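Local atomic coordinates of flagellar hook-associated protein (Burkholderia pseudomallei, PDB entry 4UT1), a protein that probably serves as a structural protein of the bacterial flagellum, forming part of the junction between the hook and the filament. Residues 84-89 against 620-625; 216-221 against 231-236; 448-453 against 570-575. One frame throughout, in Å; residues are numbered along the deposited sequence.

Contact 1: residues 84-89 against 620-625; sequences AAQTQG and ALVGQI
Val622 points from helix 593-630 at helix 80-106 and meets it with both of its methyl groups. The apolar part is small. CG2 of Val622 lies against the Ala85-Gly89 turn of helix 80-106, 4.3 Å from Ala85 CB and 4.4 Å from Gly89 CA, so it drops between two residues one helical turn apart. Gly89, without a side chain, lets the methyl come close to the backbone there. One turn further along helix 593-630, Ile625 sends the end of its extended chain to the same alanine, CD1 standing 3.6 Å from Ala85 CB.

Contacts between carbon and polar atoms make up the rest. Val622 CG2 presses on the backbone carbonyl of Ala85, 3.2 Å from its O, an oxygen that already accepts the helical bond from Gly89 N and another from the side chain of Gln618. The second methyl, CG1, meets the carboxamide of Gln86, 3.4 Å from NE2. Gln86 leaves the helix with CG anti to its backbone N (chi1 175°) and bends at chi2, so that the two side chains cross at about a right angle.

The two helices run nearly antiparallel, 151° between their directions, and their local axes come within 9.1 Å, with Ala85, Gly89 and Val622 at the seam. This seam joins the N-terminal and C-terminal parts of the modelled chain in the long helical bundle. Away from it, Thr87 hydrogen-bonds through OG1 to Ser215 O at the end of helix 201-215, and its backbone bonds to Gly287 at the start of helix 287-322.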
# COMPACT_ATOMS: atom_id res chain seq x y z
N ALA A 84 -21.38 -26.01 16.36
CA ALA A 84 -20.54 -24.84 16.57
C ALA A 84 -19.06 -25.20 16.48
O ALA A 84 -18.27 -24.49 15.87
CB ALA A 84 -20.84 -24.20 17.92
N ALA A 85 -18.69 -26.31 17.11
CA ALA A 85 -17.31 -26.76 17.10
C ALA A 85 -16.89 -27.12 15.67
O ALA A 85 -15.83 -26.72 15.20
CB ALA A 85 -17.12 -27.95 18.03
N GLN A 86 -17.74 -27.87 14.99
CA GLN A 86 -17.48 -28.26 13.62
C GLN A 86 -17.29 -27.03 12.73
O GLN A 86 -16.37 -26.98 11.92
CB GLN A 86 -18.60 -29.14 13.07
CG GLN A 86 -18.43 -29.47 11.59
CD GLN A 86 -17.26 -30.39 11.32
OE1 GLN A 86 -16.19 -29.96 10.89
NE2 GLN A 86 -17.46 -31.68 11.57
N THR A 87 -18.16 -26.03 12.88
CA THR A 87 -18.11 -24.88 12.00
C THR A 87 -16.87 -24.02 12.26
O THR A 87 -16.32 -23.43 11.33
CB THR A 87 -19.40 -24.01 12.10
OG1 THR A 87 -19.58 -23.29 10.86
CG2 THR A 87 -19.32 -23.02 13.25
N GLN A 88 -16.42 -23.96 13.52
CA GLN A 88 -15.16 -23.30 13.85
C GLN A 88 -13.97 -24.06 13.26
O GLN A 88 -13.01 -23.45 12.78
CB GLN A 88 -15.00 -23.17 15.37
CG GLN A 88 -13.63 -22.63 15.85
CD GLN A 88 -13.35 -21.19 15.42
OE1 GLN A 88 -14.08 -20.61 14.61
NE2 GLN A 88 -12.28 -20.61 15.96
N GLY A 89 -14.05 -25.38 13.27
CA GLY A 89 -12.97 -26.20 12.75
C GLY A 89 -12.84 -26.06 11.25
O GLY A 89 -11.73 -25.97 10.72
N ALA A 620 -8.90 -31.77 15.73
CA ALA A 620 -8.78 -32.84 16.70
C ALA A 620 -10.00 -32.86 17.61
O ALA A 620 -10.64 -33.89 17.78
CB ALA A 620 -7.50 -32.69 17.52
N LEU A 621 -10.33 -31.71 18.18
CA LEU A 621 -11.48 -31.60 19.07
C LEU A 621 -12.80 -31.98 18.40
O LEU A 621 -13.63 -32.70 18.97
CB LEU A 621 -11.59 -30.18 19.61
CG LEU A 621 -12.82 -30.02 20.51
CD1 LEU A 621 -12.61 -30.86 21.77
CD2 LEU A 621 -13.03 -28.55 20.83
N VAL A 622 -13.01 -31.46 17.19
CA VAL A 622 -14.21 -31.79 16.41
C VAL A 622 -14.31 -33.30 16.21
O VAL A 622 -15.40 -33.89 16.32
CB VAL A 622 -14.19 -31.07 15.04
CG1 VAL A 622 -15.30 -31.57 14.14
CG2 VAL A 622 -14.28 -29.55 15.24
N GLY A 623 -13.17 -33.93 15.94
CA GLY A 623 -13.09 -35.37 15.79
C GLY A 623 -13.57 -36.06 17.06
O GLY A 623 -14.33 -37.02 17.00
N GLN A 624 -13.13 -35.54 18.20
CA GLN A 624 -13.48 -36.13 19.48
C GLN A 624 -14.97 -35.96 19.82
O GLN A 624 -15.60 -36.89 20.30
CB GLN A 624 -12.62 -35.52 20.58
CG GLN A 624 -11.13 -35.81 20.38
CD GLN A 624 -10.25 -34.82 21.10
OE1 GLN A 624 -10.61 -34.28 22.14
NE2 GLN A 624 -9.06 -34.59 20.55
N ILE A 625 -15.52 -34.78 19.55
CA ILE A 625 -16.95 -34.55 19.78
C ILE A 625 -17.79 -35.45 18.87
O ILE A 625 -18.82 -36.00 19.29
CB ILE A 625 -17.30 -33.07 19.55
CG1 ILE A 625 -16.47 -32.20 20.49
CG2 ILE A 625 -18.80 -32.83 19.73
CD1 ILE A 625 -16.74 -30.72 20.35

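Contact 2: residues 216-221 against 231-236; sequences QLAGVQ and VFLSGG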
# COMPACT_ATOMS: atom_id res chain seq x y z
N GLN A 216 -20.25 -27.44 8.06
CA GLN A 216 -18.88 -27.37 7.53
C GLN A 216 -18.76 -26.26 6.48
O GLN A 216 -17.65 -25.83 6.13
CB GLN A 216 -18.46 -28.72 6.93
CG GLN A 216 -18.38 -29.85 7.93
CD GLN A 216 -18.19 -31.20 7.26
OE1 GLN A 216 -17.71 -31.27 6.13
NE2 GLN A 216 -18.57 -32.27 7.94
N LEU A 217 -19.90 -25.78 6.00
CA LEU A 217 -19.90 -24.76 4.96
C LEU A 217 -20.19 -23.37 5.54
O LEU A 217 -19.71 -22.36 5.02
CB LEU A 217 -20.92 -25.09 3.88
CG LEU A 217 -20.78 -26.47 3.22
CD1 LEU A 217 -22.02 -26.77 2.40
CD2 LEU A 217 -19.51 -26.57 2.37
N ALA A 218 -20.96 -23.33 6.62
CA ALA A 218 -21.34 -22.07 7.23
C ALA A 218 -21.76 -22.27 8.67
O ALA A 218 -22.22 -23.34 9.05
CB ALA A 218 -22.47 -21.40 6.43
N GLY A 219 -21.62 -21.21 9.46
CA GLY A 219 -22.05 -21.25 10.84
C GLY A 219 -23.56 -21.26 10.90
O GLY A 219 -24.21 -20.31 10.45
N VAL A 220 -24.11 -22.34 11.43
CA VAL A 220 -25.55 -22.49 11.52
C VAL A 220 -25.99 -22.91 12.92
O VAL A 220 -25.26 -23.61 13.63
CB VAL A 220 -26.09 -23.52 10.52
CG1 VAL A 220 -25.78 -23.07 9.09
CG2 VAL A 220 -25.50 -24.90 10.80
N GLN A 221 -27.18 -22.46 13.30
CA GLN A 221 -27.81 -22.91 14.52
C GLN A 221 -29.19 -23.48 14.18
O GLN A 221 -29.98 -22.85 13.46
CB GLN A 221 -27.92 -21.78 15.52
CG GLN A 221 -28.79 -20.63 15.04
CD GLN A 221 -28.73 -19.42 15.95
OE1 GLN A 221 -27.75 -18.68 15.94
NE2 GLN A 221 -29.78 -19.21 16.73
N VAL A 231 -33.51 -23.78 10.65
CA VAL A 231 -32.06 -23.56 10.58
C VAL A 231 -31.75 -22.11 10.25
O VAL A 231 -32.34 -21.52 9.34
CB VAL A 231 -31.39 -24.47 9.53
CG1 VAL A 231 -29.86 -24.32 9.60
CG2 VAL A 231 -31.78 -25.92 9.76
N PHE A 232 -30.79 -21.55 10.99
CA PHE A 232 -30.41 -20.16 10.83
C PHE A 232 -28.90 -20.02 10.73
O PHE A 232 -28.16 -20.76 11.39
CB PHE A 232 -30.90 -19.32 12.01
CG PHE A 232 -32.38 -19.32 12.19
CD1 PHE A 232 -33.01 -20.36 12.86
CD2 PHE A 232 -33.14 -18.26 11.71
CE1 PHE A 232 -34.39 -20.35 13.03
CE2 PHE A 232 -34.52 -18.25 11.88
CZ PHE A 232 -35.14 -19.29 12.54
N LEU A 233 -28.46 -19.08 9.91
CA LEU A 233 -27.06 -18.65 9.94
C LEU A 233 -26.80 -18.01 11.29
O LEU A 233 -27.71 -17.41 11.88
CB LEU A 233 -26.76 -17.67 8.80
CG LEU A 233 -26.62 -18.30 7.42
CD1 LEU A 233 -26.52 -17.22 6.36
CD2 LEU A 233 -25.41 -19.22 7.35
N SER A 234 -25.57 -18.12 11.77
CA SER A 234 -25.23 -17.61 13.09
C SER A 234 -25.65 -16.16 13.25
O SER A 234 -25.99 -15.72 14.35
CB SER A 234 -23.73 -17.74 13.35
OG SER A 234 -23.30 -19.09 13.23
N GLY A 235 -25.65 -15.42 12.14
CA GLY A 235 -25.98 -14.01 12.16
C GLY A 235 -27.46 -13.72 12.19
O GLY A 235 -27.87 -12.57 12.32
N GLY A 236 -28.27 -14.77 12.05
CA GLY A 236 -29.72 -14.64 12.17
C GLY A 236 -30.52 -14.98 10.93
O GLY A 236 -31.72 -15.24 11.01
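Gln221 stands beside Phe232 as a hydrogen-bonded antiparallel pair: Gln221 N gives a nearly straight bond to Phe232 O (2.7 Å, 164° at the hydrogen), and Phe232 N returns one to Gln221 O at 2.9 Å. The glutamine side chain starts from CB with CG wedged between its own N and carbonyl carbon (chi1 63°). There CG lies 3.9 Å from Phe232 CB, on the sheet face the two residues share. The chain then runs extended, and OE1 ends near the backbone of Ser234, 3.8 Å from its O. The phenyl ring turns its edge to the Gln221 backbone, with Gln221 O near the ring plane, while the planes of the Gln221 carboxamide and the ring are 66° apart. These residues belong to the beta hairpin of strands 220-225 and 228-233, at one margin of a six-stranded antiparallel sheet. Val220 and Leu233 form the next, non-hydrogen-bonded pair, and beyond it Ser234 N bonds to Gly219 O from above the carbonyl plane. From Leu233 to Gly236 the chain reverses in a type I turn, closed by Gly236 N on Leu233 O. Leu233 carries CD2 to Ala218 CB, at 3.8 Å, and Val231 sets CG1 4.0 Å from Val220 CB. Leu214 of helix 201-215 packs on both valines, and Leu239 of strand 238-241 touches Val220 and Leu233.

Contact 3: residues 448-453 against 570-575; sequences SPVLAA and DGRNAL. With EDO (1,2-ethanediol), chain K.
Ser448 sets its CB over the centre of one face of the Arg572 guanidinium, 3.3 Å from CZ. This is the tight side. In the plane of the same group, NH1 and NH2 both point end-on at Val450 O, NH2 at 2.9 Å, while NE and NH2 take Asp570 OD2 side-on, NE forming a 2.7 Å salt bridge. The bend at chi3 (-82°) turns the guanidinium toward both acceptors, whose bonds fix its rotation. Asp570 OD1 receives Ser448 N at 3.0 Å and Arg572 N from opposite faces of the carboxylate, the latter an Asx turn at the start of the helix. Ser448 OG closes an ST turn on Val450 N.

The looser side is at the partly exposed Leu451, whose CD1 comes only within 4.0 Å of Arg572 NH2. Separately, Pro449 O binds an ethanediol, probably from the crystallisation liquor.

Strand 450-454 is an outer strand of its sheet, paired with 559-564 and facing Val469 of strand 463-470 through Val450. Helix 572-579 meets helix 113-129 through Ala574, so the contact ties this beta domain to the helical part.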
# COMPACT_ATOMS: atom_id res chain seq x y z
N SER A 448 25.31 14.90 -10.76
CA SER A 448 24.71 16.09 -10.12
C SER A 448 24.56 17.20 -11.15
O SER A 448 25.40 17.36 -12.03
CB SER A 448 25.56 16.58 -8.95
OG SER A 448 25.05 17.80 -8.43
N PRO A 449 23.47 17.99 -11.06
CA PRO A 449 23.29 19.12 -11.98
C PRO A 449 24.24 20.29 -11.66
O PRO A 449 24.51 21.13 -12.51
CB PRO A 449 21.84 19.56 -11.73
CG PRO A 449 21.22 18.49 -10.87
CD PRO A 449 22.33 17.80 -10.16
N VAL A 450 24.75 20.31 -10.44
CA VAL A 450 25.55 21.44 -9.97
C VAL A 450 27.02 21.08 -9.76
O VAL A 450 27.37 19.95 -9.45
CB VAL A 450 25.00 21.99 -8.65
CG1 VAL A 450 25.30 21.03 -7.52
CG2 VAL A 450 25.56 23.40 -8.36
N LEU A 451 27.88 22.08 -9.90
CA LEU A 451 29.28 21.91 -9.57
C LEU A 451 29.80 23.18 -8.87
O LEU A 451 29.70 24.28 -9.41
CB LEU A 451 30.09 21.60 -10.82
CG LEU A 451 31.58 21.36 -10.60
CD1 LEU A 451 31.79 20.30 -9.52
CD2 LEU A 451 32.20 20.93 -11.91
N ALA A 452 30.29 23.01 -7.65
CA ALA A 452 30.96 24.08 -6.92
C ALA A 452 32.45 23.76 -6.91
O ALA A 452 32.84 22.60 -6.77
CB ALA A 452 30.41 24.22 -5.51
N ALA A 453 33.28 24.78 -7.04
CA ALA A 453 34.69 24.53 -7.22
C ALA A 453 35.53 25.69 -6.66
O ALA A 453 35.10 26.85 -6.71
CB ALA A 453 35.00 24.32 -8.69
N ASP A 570 30.21 12.31 -14.05
CA ASP A 570 29.95 12.46 -12.63
C ASP A 570 28.92 11.42 -12.18
O ASP A 570 27.98 11.12 -12.91
CB ASP A 570 29.47 13.88 -12.34
CG ASP A 570 29.18 14.10 -10.88
OD1 ASP A 570 28.09 13.74 -10.44
OD2 ASP A 570 30.05 14.64 -10.16
N GLY A 571 29.10 10.87 -10.98
CA GLY A 571 28.15 9.88 -10.49
C GLY A 571 27.56 10.16 -9.13
O GLY A 571 27.09 9.25 -8.46
N ARG A 572 27.58 11.43 -8.71
CA ARG A 572 27.06 11.79 -7.40
C ARG A 572 25.58 11.43 -7.25
O ARG A 572 25.13 11.00 -6.17
CB ARG A 572 27.25 13.28 -7.14
CG ARG A 572 28.69 13.63 -6.74
CD ARG A 572 28.81 15.13 -6.58
NE ARG A 572 29.01 15.75 -7.88
CZ ARG A 572 28.71 17.01 -8.17
NH1 ARG A 572 28.16 17.80 -7.25
NH2 ARG A 572 28.94 17.47 -9.39
N ASN A 573 24.80 11.59 -8.30
CA ASN A 573 23.38 11.28 -8.14
C ASN A 573 23.10 9.78 -8.17
O ASN A 573 22.14 9.33 -7.54
CB ASN A 573 22.52 11.97 -9.18
CG ASN A 573 21.07 12.06 -8.74
OD1 ASN A 573 20.78 12.62 -7.68
ND2 ASN A 573 20.16 11.45 -9.51
N ALA A 574 23.90 9.04 -8.92
CA ALA A 574 23.78 7.59 -8.91
C ALA A 574 24.11 7.09 -7.51
O ALA A 574 23.45 6.20 -6.99
CB ALA A 574 24.70 6.95 -9.95
N LEU A 575 25.11 7.69 -6.88
CA LEU A 575 25.46 7.35 -5.50
C LEU A 575 24.26 7.61 -4.59
O LEU A 575 23.93 6.78 -3.74
CB LEU A 575 26.69 8.14 -5.02
CG LEU A 575 27.10 7.85 -3.56
CD1 LEU A 575 27.45 6.40 -3.41
CD2 LEU A 575 28.27 8.72 -3.11
C1 EDO K . 23.06 21.68 -15.68
O1 EDO K . 22.77 21.56 -14.28
C2 EDO K . 23.03 20.30 -16.33
O2 EDO K . 23.39 20.43 -17.71

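Contact 2 is the most buried of the three, though Gln221 and Ser234 lie at its exposed margin; contacts 1 and 3 are partly buried. Contacts 1 and 2 are neighbours: Gln86 packs on Gln216, and Thr87 OG1 lies 3.2 Å from Ala218 O, probably a hydrogen bond, so helix 80-106 leads from one into the other. Contact 3 lies on the far side of the chain's centre, its centre about 67 Å from those of both others. Chemistry follows place: van der Waals packing between bundle helices at 84-89/620-625, backbone pairing in the hairpin at 216-221/231-236, and charged and polar gripping at 448-453/570-575, where a strand meets the start of a helix.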